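PDB 4HVT: post-proline cleaving enzyme from Rickettsia typhi, which probably acts as a serine-type oligopeptidase that cuts peptides on the carboxyl side of proline, as in the prolyl oligopeptidase family. Local coordinates for residues S255-I260 / D275-N280. Sequence-based numbering, arbitrary orientation. Where two conformers were deposited one is given.
Sequences SSLIFI and DTKYKN
The carbonyl oxygen of S256 accepts the backbone N-H of T276 (S256 O to T276 N, 3.0 Å), and the N-H...O angle of 148° marks a moderately bent bond. T276 OG1 stands 3.1 Å from this same S256 O. A second link runs through side chains: K277 NZ donates to S256 OG at 3.2 Å. The same ammonium forms a salt bridge within its own segment, K277 NZ to D275 OD1 at 2.9 Å. It approaches that oxygen syn, tilted 22° from the carboxylate plane. A bend at the last torsion of K277 (chi4 -65°), after an otherwise extended chain, brings NZ between S256 OG and D275 OD1, while K277 CD passes 3.4 Å from S256 OG. Packing begins where L257 CD2 rests 3.5 Å from D275 CG. These residues form an antiparallel non-hydrogen-bonded pair; being directly opposed, they project from the same face of the sheet, the leucine methyl against the carboxylate. More loosely, I258 CG1 meets the T276 methyl CG2 at 4.1 Å. The contact closes the pairing of strands 257-263 and 269-275, the central neighbours in the four-stranded antiparallel meander of a beta-propeller blade.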
loop_
_atom_site.group_PDB
_atom_site.type_symbol
_atom_site.label_atom_id
_atom_site.label_comp_id
_atom_site.label_asym_id
_atom_site.label_seq_id
_atom_site.Cartn_x
_atom_site.Cartn_y
_atom_site.Cartn_z
ATOM N N SER A 255 9.036 -12.356 23.898
ATOM C CA SER A 255 8.993 -10.890 23.816
ATOM C C SER A 255 10.409 -10.280 23.693
ATOM O O SER A 255 10.578 -9.069 23.577
ATOM C CB SER A 255 8.187 -10.344 25.016
ATOM O OG SER A 255 8.735 -10.771 26.276
ATOM N N SER A 256 11.423 -11.110 23.689
ATOM C CA SER A 256 12.769 -10.668 23.747
ATOM C C SER A 256 13.578 -10.912 22.463
ATOM O O SER A 256 14.782 -10.587 22.400
ATOM C CB SER A 256 13.456 -11.385 24.896
ATOM O OG SER A 256 13.382 -12.815 24.828
ATOM N N LEU A 257 12.998 -11.594 21.502
ATOM C CA LEU A 257 13.709 -11.792 20.261
ATOM C C LEU A 257 13.205 -10.727 19.294
ATOM O O LEU A 257 12.050 -10.724 18.912
ATOM C CB LEU A 257 13.496 -13.209 19.734
ATOM C CG LEU A 257 14.149 -14.306 20.613
ATOM C CD1 LEU A 257 13.548 -15.629 20.150
ATOM C CD2 LEU A 257 15.708 -14.322 20.615
ATOM N N ILE A 258 14.120 -9.874 18.854
ATOM C CA ILE A 258 13.838 -8.815 17.934
ATOM C C ILE A 258 14.482 -9.092 16.583
ATOM O O ILE A 258 15.680 -9.451 16.513
ATOM C CB ILE A 258 14.350 -7.445 18.522
ATOM C CG1 ILE A 258 13.702 -7.126 19.895
ATOM C CG2 ILE A 258 14.206 -6.312 17.503
ATOM C CD1 ILE A 258 12.233 -6.833 19.878
ATOM N N PHE A 259 13.685 -8.926 15.512
ATOM C CA PHE A 259 14.150 -9.068 14.151
ATOM C C PHE A 259 14.589 -7.705 13.686
ATOM O O PHE A 259 13.789 -6.788 13.598
ATOM C CB PHE A 259 12.989 -9.621 13.312
ATOM C CG PHE A 259 13.296 -9.799 11.820
ATOM C CD1 PHE A 259 14.178 -10.779 11.379
ATOM C CD2 PHE A 259 12.648 -9.058 10.899
ATOM C CE1 PHE A 259 14.433 -10.981 10.042
ATOM C CE2 PHE A 259 12.879 -9.283 9.538
ATOM C CZ PHE A 259 13.772 -10.218 9.105
ATOM N N ILE A 260 15.861 -7.603 13.341
ATOM C CA ILE A 260 16.430 -6.346 12.791
ATOM C C ILE A 260 16.640 -6.575 11.329
ATOM O O ILE A 260 17.280 -7.551 10.959
ATOM C CB ILE A 260 17.743 -6.020 13.454
ATOM C CG1 ILE A 260 17.449 -5.628 14.935
ATOM C CG2 ILE A 260 18.439 -4.900 12.725
ATOM C CD1 ILE A 260 18.710 -5.305 15.684
ATOM N N ASP A 275 18.829 -10.423 20.620
ATOM C CA ASP A 275 18.271 -11.124 21.759
ATOM C C ASP A 275 18.462 -10.205 22.971
ATOM O O ASP A 275 19.638 -9.786 23.248
ATOM C CB ASP A 275 19.046 -12.434 21.944
ATOM C CG ASP A 275 18.328 -13.443 22.738
ATOM O OD1 ASP A 275 17.565 -13.039 23.619
ATOM O OD2 ASP A 275 18.632 -14.666 22.558
ATOM N N THR A 276 17.377 -9.870 23.668
ATOM C CA THR A 276 17.440 -8.754 24.663
ATOM C C THR A 276 17.445 -9.190 26.132
ATOM O O THR A 276 17.433 -8.354 27.028
ATOM C CB THR A 276 16.292 -7.749 24.466
ATOM O OG1 THR A 276 15.057 -8.439 24.591
ATOM C CG2 THR A 276 16.260 -7.120 23.046
ATOM N N LYS A 277 17.499 -10.490 26.394
ATOM C CA LYS A 277 17.211 -10.966 27.762
ATOM C C LYS A 277 18.435 -11.291 28.566
ATOM O O LYS A 277 18.295 -11.584 29.770
ATOM C CB LYS A 277 16.186 -12.116 27.734
ATOM C CG LYS A 277 16.548 -13.286 26.863
ATOM C CD LYS A 277 15.478 -14.379 26.929
ATOM C CE LYS A 277 15.780 -15.522 25.964
ATOM N NZ LYS A 277 15.691 -14.979 24.545
ATOM N N TYR A 278 19.640 -11.199 28.000
ATOM C CA TYR A 278 20.835 -11.630 28.758
ATOM C C TYR A 278 21.531 -10.440 29.405
ATOM O O TYR A 278 21.159 -9.291 29.178
ATOM C CB TYR A 278 21.794 -12.399 27.822
ATOM C CG TYR A 278 21.158 -13.650 27.344
ATOM C CD1 TYR A 278 21.244 -14.817 28.100
ATOM C CD2 TYR A 278 20.418 -13.676 26.189
ATOM C CE1 TYR A 278 20.630 -15.959 27.686
ATOM C CE2 TYR A 278 19.787 -14.833 25.779
ATOM C CZ TYR A 278 19.906 -15.981 26.555
ATOM O OH TYR A 278 19.281 -17.144 26.165
ATOM N N LYS A 279 22.595 -10.677 30.173
ATOM C CA LYS A 279 23.300 -9.531 30.749
ATOM C C LYS A 279 23.682 -8.513 29.644
ATOM O O LYS A 279 23.480 -7.309 29.784
ATOM C CB LYS A 279 24.547 -9.983 31.499
ATOM N N ASN A 280 24.247 -9.019 28.551
ATOM C CA ASN A 280 24.713 -8.204 27.479
ATOM C C ASN A 280 23.740 -8.500 26.353
ATOM O O ASN A 280 23.289 -9.623 26.205
ATOM C CB ASN A 280 26.132 -8.604 27.026
ATOM C CG ASN A 280 27.227 -8.241 28.032
ATOM O OD1 ASN A 280 27.155 -7.219 28.712
ATOM N ND2 ASN A 280 28.277 -9.065 28.093
#